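Local coordinates for protein rutinosidase (Aspergillus niger, PDB 6I1A) that hydrolyses glycosidic bonds as a secreted family 5 glycoside hydrolase, probably splitting rutinose from rutinosides and possibly also acting on beta-1,3-glucans, at residues T162-S167 against L220-A225; A98-L103 against M168-Q173; L189-E194 against I237-Q242. All coordinates share one frame; numbering follows the deposited sequence.

Contact 1 (T162-S167 against L220-A225); sequences THFNYS and LKYIRA. Unlike the reference sequence in segment 162-167: His163 (reference Asn). With NAG (2-acetamido-2-deoxy-beta-D-glucopyranose), chain E; NAG (2-acetamido-2-deoxy-beta-D-glucopyranose), chain D.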
# COMPACT_ATOMS: atom_id res chain seq x y z
N THR A 162 27.65 9.40 -17.90
CA THR A 162 28.89 8.76 -17.41
C THR A 162 28.55 7.46 -16.69
O THR A 162 29.09 6.37 -16.99
CB THR A 162 29.64 9.65 -16.40
OG1 THR A 162 29.90 10.92 -17.00
CG2 THR A 162 30.90 9.04 -15.83
N HIS A 163 27.63 7.55 -15.72
CA HIS A 163 27.25 6.35 -14.93
C HIS A 163 26.51 5.34 -15.80
O HIS A 163 26.69 4.11 -15.60
CB HIS A 163 26.43 6.76 -13.71
CG HIS A 163 27.18 7.63 -12.77
ND1 HIS A 163 28.49 7.38 -12.42
CD2 HIS A 163 26.78 8.75 -12.12
CE1 HIS A 163 28.84 8.32 -11.52
NE2 HIS A 163 27.81 9.16 -11.30
N PHE A 164 25.75 5.79 -16.79
CA PHE A 164 25.07 4.88 -17.75
C PHE A 164 26.12 4.04 -18.47
O PHE A 164 26.04 2.83 -18.57
CB PHE A 164 24.17 5.67 -18.67
CG PHE A 164 23.28 4.82 -19.53
CD1 PHE A 164 23.73 4.17 -20.66
CD2 PHE A 164 21.95 4.66 -19.14
CE1 PHE A 164 22.86 3.39 -21.40
CE2 PHE A 164 21.09 3.90 -19.90
CZ PHE A 164 21.56 3.27 -21.02
N ASN A 165 27.13 4.72 -18.99
CA ASN A 165 28.17 4.09 -19.81
C ASN A 165 28.96 3.07 -18.98
O ASN A 165 29.22 1.96 -19.40
CB ASN A 165 29.18 5.13 -20.32
CG ASN A 165 28.67 5.87 -21.53
OD1 ASN A 165 27.56 5.67 -22.00
ND2 ASN A 165 29.55 6.72 -22.06
N TYR A 166 29.31 3.43 -17.74
CA TYR A 166 30.09 2.48 -16.90
C TYR A 166 29.18 1.33 -16.41
O TYR A 166 29.64 0.21 -16.28
CB TYR A 166 30.80 3.18 -15.76
CG TYR A 166 31.99 4.00 -16.21
CD1 TYR A 166 33.08 3.42 -16.82
CD2 TYR A 166 32.00 5.34 -15.99
CE1 TYR A 166 34.19 4.19 -17.18
CE2 TYR A 166 33.08 6.12 -16.33
CZ TYR A 166 34.16 5.55 -16.94
OH TYR A 166 35.23 6.40 -17.24
N SER A 167 27.87 1.57 -16.28
CA SER A 167 26.92 0.48 -16.03
C SER A 167 26.92 -0.53 -17.17
O SER A 167 26.89 -1.77 -16.95
CB SER A 167 25.51 0.97 -15.74
OG SER A 167 25.44 1.88 -14.64
N LEU A 220 13.99 2.42 -17.65
CA LEU A 220 13.58 1.73 -18.89
C LEU A 220 14.63 1.87 -19.99
O LEU A 220 14.92 0.91 -20.68
CB LEU A 220 12.21 2.24 -19.33
CG LEU A 220 11.67 1.61 -20.60
CD1 LEU A 220 11.52 0.12 -20.43
CD2 LEU A 220 10.34 2.24 -20.96
N LYS A 221 15.21 3.05 -20.13
CA LYS A 221 16.30 3.27 -21.10
C LYS A 221 17.41 2.26 -20.83
O LYS A 221 17.97 1.65 -21.74
CB LYS A 221 16.79 4.72 -21.00
CG LYS A 221 17.99 5.07 -21.84
CD LYS A 221 18.55 6.45 -21.48
CE LYS A 221 19.93 6.72 -22.07
NZ LYS A 221 19.81 6.80 -23.54
N TYR A 222 17.78 2.11 -19.54
CA TYR A 222 18.88 1.21 -19.16
C TYR A 222 18.50 -0.23 -19.44
O TYR A 222 19.29 -0.98 -20.03
CB TYR A 222 19.22 1.42 -17.69
CG TYR A 222 20.21 0.45 -17.15
CD1 TYR A 222 21.50 0.40 -17.59
CD2 TYR A 222 19.82 -0.48 -16.17
CE1 TYR A 222 22.41 -0.48 -17.04
CE2 TYR A 222 20.73 -1.40 -15.64
CZ TYR A 222 22.04 -1.40 -16.06
OH TYR A 222 22.96 -2.24 -15.54
N ILE A 223 17.31 -0.66 -19.00
CA ILE A 223 16.94 -2.09 -19.20
C ILE A 223 16.85 -2.41 -20.71
O ILE A 223 17.26 -3.49 -21.15
CB ILE A 223 15.66 -2.45 -18.47
CG1 ILE A 223 15.80 -2.23 -16.94
CG2 ILE A 223 15.30 -3.90 -18.79
CD1 ILE A 223 16.85 -3.11 -16.29
N ARG A 224 16.31 -1.50 -21.48
CA ARG A 224 16.26 -1.71 -22.95
C ARG A 224 17.68 -1.84 -23.49
O ARG A 224 17.91 -2.70 -24.36
CB ARG A 224 15.52 -0.55 -23.61
CG ARG A 224 14.02 -0.66 -23.48
CD ARG A 224 13.32 0.52 -24.13
NE ARG A 224 11.90 0.19 -24.27
CZ ARG A 224 10.92 1.06 -24.36
NH1 ARG A 224 9.67 0.62 -24.47
NH2 ARG A 224 11.15 2.38 -24.38
N ALA A 225 18.62 -1.02 -23.04
CA ALA A 225 20.00 -1.16 -23.50
C ALA A 225 20.63 -2.50 -23.10
O ALA A 225 21.41 -3.12 -23.87
CB ALA A 225 20.84 -0.03 -23.02
C1 NAG E . 29.30 7.38 -23.33
C2 NAG E . 30.13 8.69 -23.43
C3 NAG E . 29.97 9.20 -24.88
C4 NAG E . 30.28 8.16 -25.90
C5 NAG E . 29.44 6.92 -25.61
C6 NAG E . 29.71 5.82 -26.59
C7 NAG E . 30.23 10.07 -21.42
C8 NAG E . 29.51 11.09 -20.62
N2 NAG E . 29.60 9.67 -22.54
O3 NAG E . 30.73 10.43 -25.07
O4 NAG E . 29.85 8.70 -27.22
O5 NAG E . 29.82 6.46 -24.30
O6 NAG E . 31.08 5.52 -26.52
O7 NAG E . 31.31 9.57 -21.04
C1 NAG D . 27.69 12.14 -13.51
C2 NAG D . 28.37 13.32 -14.21
C3 NAG D . 29.79 13.39 -13.65
C4 NAG D . 29.75 13.52 -12.16
C5 NAG D . 29.02 12.36 -11.47
C6 NAG D . 28.79 12.59 -9.97
C7 NAG D . 27.71 13.89 -16.47
C8 NAG D . 27.88 13.50 -17.90
N2 NAG D . 28.38 13.15 -15.63
O3 NAG D . 30.40 14.63 -14.14
O4 NAG D . 31.11 13.46 -11.62
O5 NAG D . 27.72 12.28 -12.09
O6 NAG D . 28.35 11.33 -9.45
O7 NAG D . 27.01 14.83 -16.07
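Within helical segments 162-167 and 220-225, the closest CA atoms are those of Phe164 and Tyr222, 7.3 Å apart. The short axes approach to 11.3 Å and cross at -27°, so the two segments run roughly parallel, N to C in the same sense. The Phe164 ring bridges the wide separation. Its CG is anti to the backbone N (chi1 -171°), which sends the ring across to the other helix. There the edge of the Tyr222 ring meets one of its faces in a T-shaped stack, planes at 85° and centroids 6.0 Å apart. Over the opposite face lies Lys221, whose CE makes a CH-pi contact 4.1 Å from the centroid; its ammonium adds at most a weak, long cation-pi attraction. Ala225 CB touches the ring edge at CZ (3.9 Å). Deeper in, Ser167 CB packs on Tyr222 CE1 at 3.7 Å. Away from the interface, the same segment bears an N-linked sugar on Asn165, while Thr162 OG1 and His163 NE2 hydrogen-bond a second one. Aromatic and aliphatic packing thus joins two outer TIM-barrel helices; Ser167 OG bonds to His163 O (2.7 Å) and takes the N-H of Trp157, and Tyr222 OH bonds to Pro191 O, so both buried hydroxyls find partners away from the facing helix.

Contact 2 (A98-L103 against M168-Q173); sequences AAWIDL and MQVIDQ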
# COMPACT_ATOMS: atom_id res chain seq x y z
N ALA A 98 31.68 -3.08 -8.28
CA ALA A 98 33.15 -3.03 -8.15
C ALA A 98 33.74 -4.42 -8.29
O ALA A 98 34.98 -4.57 -8.43
CB ALA A 98 33.53 -2.38 -6.86
N ALA A 99 32.96 -5.50 -8.23
CA ALA A 99 33.42 -6.85 -8.54
C ALA A 99 33.83 -6.89 -10.04
O ALA A 99 34.62 -7.79 -10.44
CB ALA A 99 32.33 -7.85 -8.26
N TRP A 100 33.20 -6.05 -10.84
CA TRP A 100 33.18 -6.17 -12.31
C TRP A 100 34.07 -5.13 -12.95
O TRP A 100 34.69 -5.43 -14.02
CB TRP A 100 31.74 -6.14 -12.85
CG TRP A 100 30.89 -7.21 -12.22
CD1 TRP A 100 30.00 -7.04 -11.18
CD2 TRP A 100 30.89 -8.60 -12.53
NE1 TRP A 100 29.45 -8.23 -10.86
CE2 TRP A 100 29.96 -9.21 -11.66
CE3 TRP A 100 31.53 -9.40 -13.49
CZ2 TRP A 100 29.71 -10.58 -11.72
CZ3 TRP A 100 31.27 -10.74 -13.52
CH2 TRP A 100 30.36 -11.33 -12.65
N ILE A 101 34.10 -3.93 -12.42
CA ILE A 101 34.91 -2.80 -12.96
C ILE A 101 35.55 -2.08 -11.81
O ILE A 101 35.00 -2.06 -10.69
CB ILE A 101 34.08 -1.85 -13.81
CG1 ILE A 101 33.11 -0.99 -13.02
CG2 ILE A 101 33.45 -2.60 -14.99
CD1 ILE A 101 32.53 0.19 -13.86
N ASP A 102 36.71 -1.48 -12.05
CA ASP A 102 37.44 -0.76 -11.01
C ASP A 102 37.47 0.70 -11.39
O ASP A 102 38.35 1.10 -12.25
CB ASP A 102 38.84 -1.35 -10.90
CG ASP A 102 39.66 -0.75 -9.82
OD1 ASP A 102 39.31 0.32 -9.33
OD2 ASP A 102 40.64 -1.44 -9.43
N LEU A 103 36.54 1.50 -10.93
CA LEU A 103 36.47 2.94 -11.25
C LEU A 103 37.33 3.74 -10.30
O LEU A 103 37.34 3.51 -9.10
CB LEU A 103 35.02 3.44 -11.17
CG LEU A 103 34.16 2.92 -12.31
CD1 LEU A 103 32.69 3.18 -11.99
CD2 LEU A 103 34.55 3.61 -13.60
N MET A 168 26.94 -0.04 -18.42
CA MET A 168 26.97 -0.94 -19.54
C MET A 168 28.30 -1.67 -19.60
O MET A 168 28.31 -2.84 -19.97
CB MET A 168 26.72 -0.14 -20.82
CG MET A 168 25.28 0.39 -20.95
SD MET A 168 23.97 -0.78 -20.68
CE MET A 168 24.26 -1.92 -22.02
N GLN A 169 29.37 -1.05 -19.19
CA GLN A 169 30.67 -1.75 -19.08
C GLN A 169 30.59 -2.89 -18.07
O GLN A 169 31.10 -4.02 -18.30
CB GLN A 169 31.80 -0.77 -18.75
CG GLN A 169 32.11 0.15 -19.93
CD GLN A 169 33.30 1.03 -19.63
OE1 GLN A 169 34.22 0.62 -18.97
NE2 GLN A 169 33.25 2.22 -20.17
N VAL A 170 29.90 -2.65 -16.95
CA VAL A 170 29.72 -3.72 -15.93
C VAL A 170 28.96 -4.87 -16.56
O VAL A 170 29.35 -6.06 -16.40
CB VAL A 170 28.94 -3.13 -14.74
CG1 VAL A 170 28.38 -4.24 -13.82
CG2 VAL A 170 29.79 -2.15 -13.95
N ILE A 171 27.88 -4.58 -17.26
CA ILE A 171 27.05 -5.60 -17.89
C ILE A 171 27.85 -6.36 -18.93
O ILE A 171 27.72 -7.59 -19.01
CB ILE A 171 25.78 -5.00 -18.44
CG1 ILE A 171 24.85 -4.46 -17.34
CG2 ILE A 171 25.09 -5.96 -19.37
CD1 ILE A 171 24.73 -5.22 -16.08
N ASP A 172 28.71 -5.69 -19.70
CA ASP A 172 29.56 -6.43 -20.64
C ASP A 172 30.43 -7.44 -19.89
O ASP A 172 30.67 -8.58 -20.42
CB ASP A 172 30.48 -5.49 -21.41
CG ASP A 172 29.78 -4.73 -22.53
OD1 ASP A 172 28.69 -5.14 -22.96
OD2 ASP A 172 30.35 -3.69 -22.99
N GLN A 173 30.96 -7.10 -18.73
CA GLN A 173 31.80 -8.04 -17.94
C GLN A 173 30.96 -9.21 -17.47
O GLN A 173 31.46 -10.36 -17.49
CB GLN A 173 32.48 -7.33 -16.78
CG GLN A 173 33.49 -6.30 -17.21
CD GLN A 173 34.62 -6.95 -17.98
OE1 GLN A 173 35.19 -7.97 -17.57
NE2 GLN A 173 34.96 -6.28 -19.08
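Ile101 meets Val170 through its first torsion: at chi1 72° its CG1 sits in the crowded position between the backbone N and the carbonyl carbon, and an extended chi2 then carries CD1 along the helix surface. In this pose CG1 and CD1 both rest on Val170 CG2, CD1 at 3.6 Å, and the two side chains cross at about a right angle. Ile101 CG2 closes on the same methyl at 3.8 Å. Val170, with CG1 anti to its own backbone N (chi1 165°), gives its other branch to the neighbouring residue, CG1 lying 4.0 Å from Trp100 CB. One valine is therefore shared between two consecutive loop residues. The loop follows strand 90-95 of the TIM barrel and folds over helix 161-179, the helix that comes after strand 131-136 in the chain; it thereby joins neighbouring parts of the barrel wall. Thr136 of that strand touches both Trp100 and Val170. The indole is fixed from several directions: Ala99 CB lies over one face, toward the rim of the ring, NE1 is hydrogen-bonded to Thr95 OG1, and Phe177 makes an edge-to-face pair with it. Gln173 slides past Trp100 in the opposite direction, its CB 4.0 Å from Trp100 CE3. Bent at chi2, the glutamine lays its CG 3.5 Å from Trp100 O.

Contact 3 (L189-E194 against I237-Q242); sequences LEPINE and IPVMFQ. With EDO (1,2-ethanediol), chain K.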
# COMPACT_ATOMS: atom_id res chain seq x y z
N LEU A 189 20.86 -13.05 -15.94
CA LEU A 189 21.52 -11.77 -15.67
C LEU A 189 20.51 -10.76 -15.13
O LEU A 189 19.49 -10.46 -15.81
CB LEU A 189 22.12 -11.26 -17.00
CG LEU A 189 23.10 -10.13 -16.92
CD1 LEU A 189 24.00 -10.06 -18.20
CD2 LEU A 189 22.40 -8.84 -16.80
N GLU A 190 20.77 -10.23 -13.95
CA GLU A 190 19.92 -9.22 -13.30
C GLU A 190 20.68 -7.91 -13.17
O GLU A 190 21.58 -7.77 -12.32
CB GLU A 190 19.48 -9.68 -11.91
CG GLU A 190 18.48 -8.73 -11.29
CD GLU A 190 17.77 -9.27 -10.08
OE1 GLU A 190 18.35 -10.09 -9.34
OE2 GLU A 190 16.57 -8.92 -9.93
N PRO A 191 20.40 -6.92 -14.06
CA PRO A 191 21.30 -5.76 -14.18
C PRO A 191 21.03 -4.55 -13.29
O PRO A 191 21.76 -3.57 -13.35
CB PRO A 191 21.04 -5.39 -15.67
CG PRO A 191 19.61 -5.68 -15.88
CD PRO A 191 19.44 -7.01 -15.16
N ILE A 192 19.99 -4.64 -12.46
CA ILE A 192 19.74 -3.56 -11.48
C ILE A 192 18.95 -4.16 -10.32
O ILE A 192 18.27 -5.18 -10.50
CB ILE A 192 19.00 -2.36 -12.14
CG1 ILE A 192 19.16 -1.05 -11.33
CG2 ILE A 192 17.54 -2.67 -12.42
CD1 ILE A 192 18.85 0.20 -12.19
N ASN A 193 19.04 -3.48 -9.17
CA ASN A 193 18.31 -3.90 -7.95
C ASN A 193 17.73 -2.69 -7.27
O ASN A 193 18.47 -1.75 -6.92
CB ASN A 193 19.26 -4.61 -7.02
CG ASN A 193 18.54 -5.09 -5.78
OD1 ASN A 193 17.84 -6.10 -5.84
ND2 ASN A 193 18.71 -4.37 -4.66
N GLU A 194 16.40 -2.65 -7.09
CA GLU A 194 15.67 -1.64 -6.30
C GLU A 194 16.10 -0.21 -6.64
O GLU A 194 16.39 0.59 -5.74
CB GLU A 194 15.78 -1.96 -4.81
CG GLU A 194 15.16 -3.27 -4.43
CD GLU A 194 15.24 -3.56 -2.93
OE1 GLU A 194 15.66 -2.72 -2.12
OE2 GLU A 194 14.69 -4.68 -2.54
N ILE A 237 20.39 -16.09 -22.99
CA ILE A 237 20.59 -15.71 -21.55
C ILE A 237 19.39 -14.87 -21.15
O ILE A 237 19.20 -13.79 -21.67
CB ILE A 237 21.90 -14.91 -21.35
CG1 ILE A 237 23.14 -15.70 -21.77
CG2 ILE A 237 22.00 -14.42 -19.90
CD1 ILE A 237 24.35 -14.86 -21.84
N PRO A 238 18.57 -15.26 -20.13
CA PRO A 238 17.46 -14.43 -19.73
C PRO A 238 17.93 -13.19 -18.96
O PRO A 238 18.99 -13.23 -18.30
CB PRO A 238 16.67 -15.34 -18.76
CG PRO A 238 17.19 -16.71 -19.01
CD PRO A 238 18.63 -16.58 -19.44
N VAL A 239 17.16 -12.13 -19.09
CA VAL A 239 17.35 -10.88 -18.31
C VAL A 239 16.24 -10.83 -17.25
O VAL A 239 15.02 -10.93 -17.58
CB VAL A 239 17.36 -9.62 -19.19
CG1 VAL A 239 17.32 -8.36 -18.36
CG2 VAL A 239 18.59 -9.63 -20.10
N MET A 240 16.65 -10.66 -16.00
CA MET A 240 15.73 -10.50 -14.87
C MET A 240 15.68 -9.02 -14.47
O MET A 240 16.72 -8.42 -14.08
CB MET A 240 16.23 -11.36 -13.72
CG MET A 240 15.37 -11.21 -12.45
SD MET A 240 15.70 -12.48 -11.19
CE MET A 240 14.90 -13.89 -11.92
N PHE A 241 14.51 -8.45 -14.64
CA PHE A 241 14.23 -7.03 -14.41
C PHE A 241 13.60 -6.85 -13.03
O PHE A 241 12.45 -7.30 -12.81
CB PHE A 241 13.33 -6.48 -15.51
CG PHE A 241 13.00 -5.03 -15.39
CD1 PHE A 241 13.75 -4.15 -14.62
CD2 PHE A 241 11.92 -4.53 -16.10
CE1 PHE A 241 13.39 -2.80 -14.50
CE2 PHE A 241 11.58 -3.18 -16.00
CZ PHE A 241 12.29 -2.33 -15.20
N GLN A 242 14.35 -6.23 -12.12
CA GLN A 242 13.85 -5.82 -10.79
C GLN A 242 13.31 -4.39 -10.95
O GLN A 242 14.10 -3.43 -10.90
CB GLN A 242 14.97 -5.93 -9.77
CG GLN A 242 14.52 -6.10 -8.34
CD GLN A 242 13.57 -5.00 -7.90
OE1 GLN A 242 14.00 -3.86 -7.70
NE2 GLN A 242 12.27 -5.31 -7.78
C1 EDO K . 15.15 -3.34 1.21
O1 EDO K . 16.20 -3.41 0.29
C2 EDO K . 14.21 -4.47 1.00
O2 EDO K . 13.39 -4.34 -0.20
O HOH W 1 17.08 -5.95 -12.88
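Met240 covers one face of the Glu190 carboxylate, its SD 4.0 Å from Glu190 CD and its CG 3.6 Å from Glu190 OE2. Gln242 CB approaches that same oxygen obliquely from the other side of the plane, at 3.4 Å. The positive charge of Arg92, salt-bridged to Glu190 OE1, probably eases the approach of the Asp264 carboxylate to Glu190 OE2. The Gln242 amide is turned 81° against the carboxylate of Glu194. Bent at chi2 (-55°), Gln242 directs OE1 to Glu194 N, a 2.8 Å hydrogen bond with a distinctly bent N-H...O angle of 138°. Its NE2 is held by Ser244 O and Asp264 O, which fixes the amide orientation. An ethanediol molecule, probably from the crystallisation liquor, donates one hydroxyl to each oxygen of Glu194.

The backbones run parallel and pair briefly. Leu189 N bonds to Pro238 O (3.0 Å) and Met240 N to Leu189 O (2.9 Å), bracketing Val239 as in a parallel bridge. Pro191 offers no N-H, and its CD abuts Met240 O at 3.2 Å. Beyond that point a buried water takes over, donating to Ile192 O and Met240 O and accepting from Gln242 N, the last at 2.8 Å. The bridge joins strand 187-190 to strand 239-241 and so helps close the TIM barrel. Asn193 and Glu194 form the Asn-Glu pair characteristic of family 5, just beyond the first of these strands, where such enzymes have their substrate cleft. The chemistry thus passes from plain strand pairing to polar side-chain grips: Gln242, itself anchored by two carbonyls, secures the backbone of Glu194, and His266, on strand 261-269, bonds to the Glu194 carboxylate, so Glu194 is held at both its backbone N-H and its side chain.

How the contacts relate
The three contacts run from the barrel wall to its surface. Contact 3 is wholly buried and relies on backbone pairing, a bound water and charged or amide groups; contact 1 is partly buried and aromatic; contact 2, at the surface, packs aliphatic branches, an indole and the chain of an exposed glutamine. Contacts 1 and 2 both use helix 161-179, on successive turns, and meet where Tyr166 packs on Leu103. Helix 213-233, the second partner in contact 1, lies against contact 3, where Ile223 packs on Phe241 and Pro191. Ile171 of the helix in contact 2 also touches Pro191, bringing both outer helices against Pro191, which follows Glu190 in the chain.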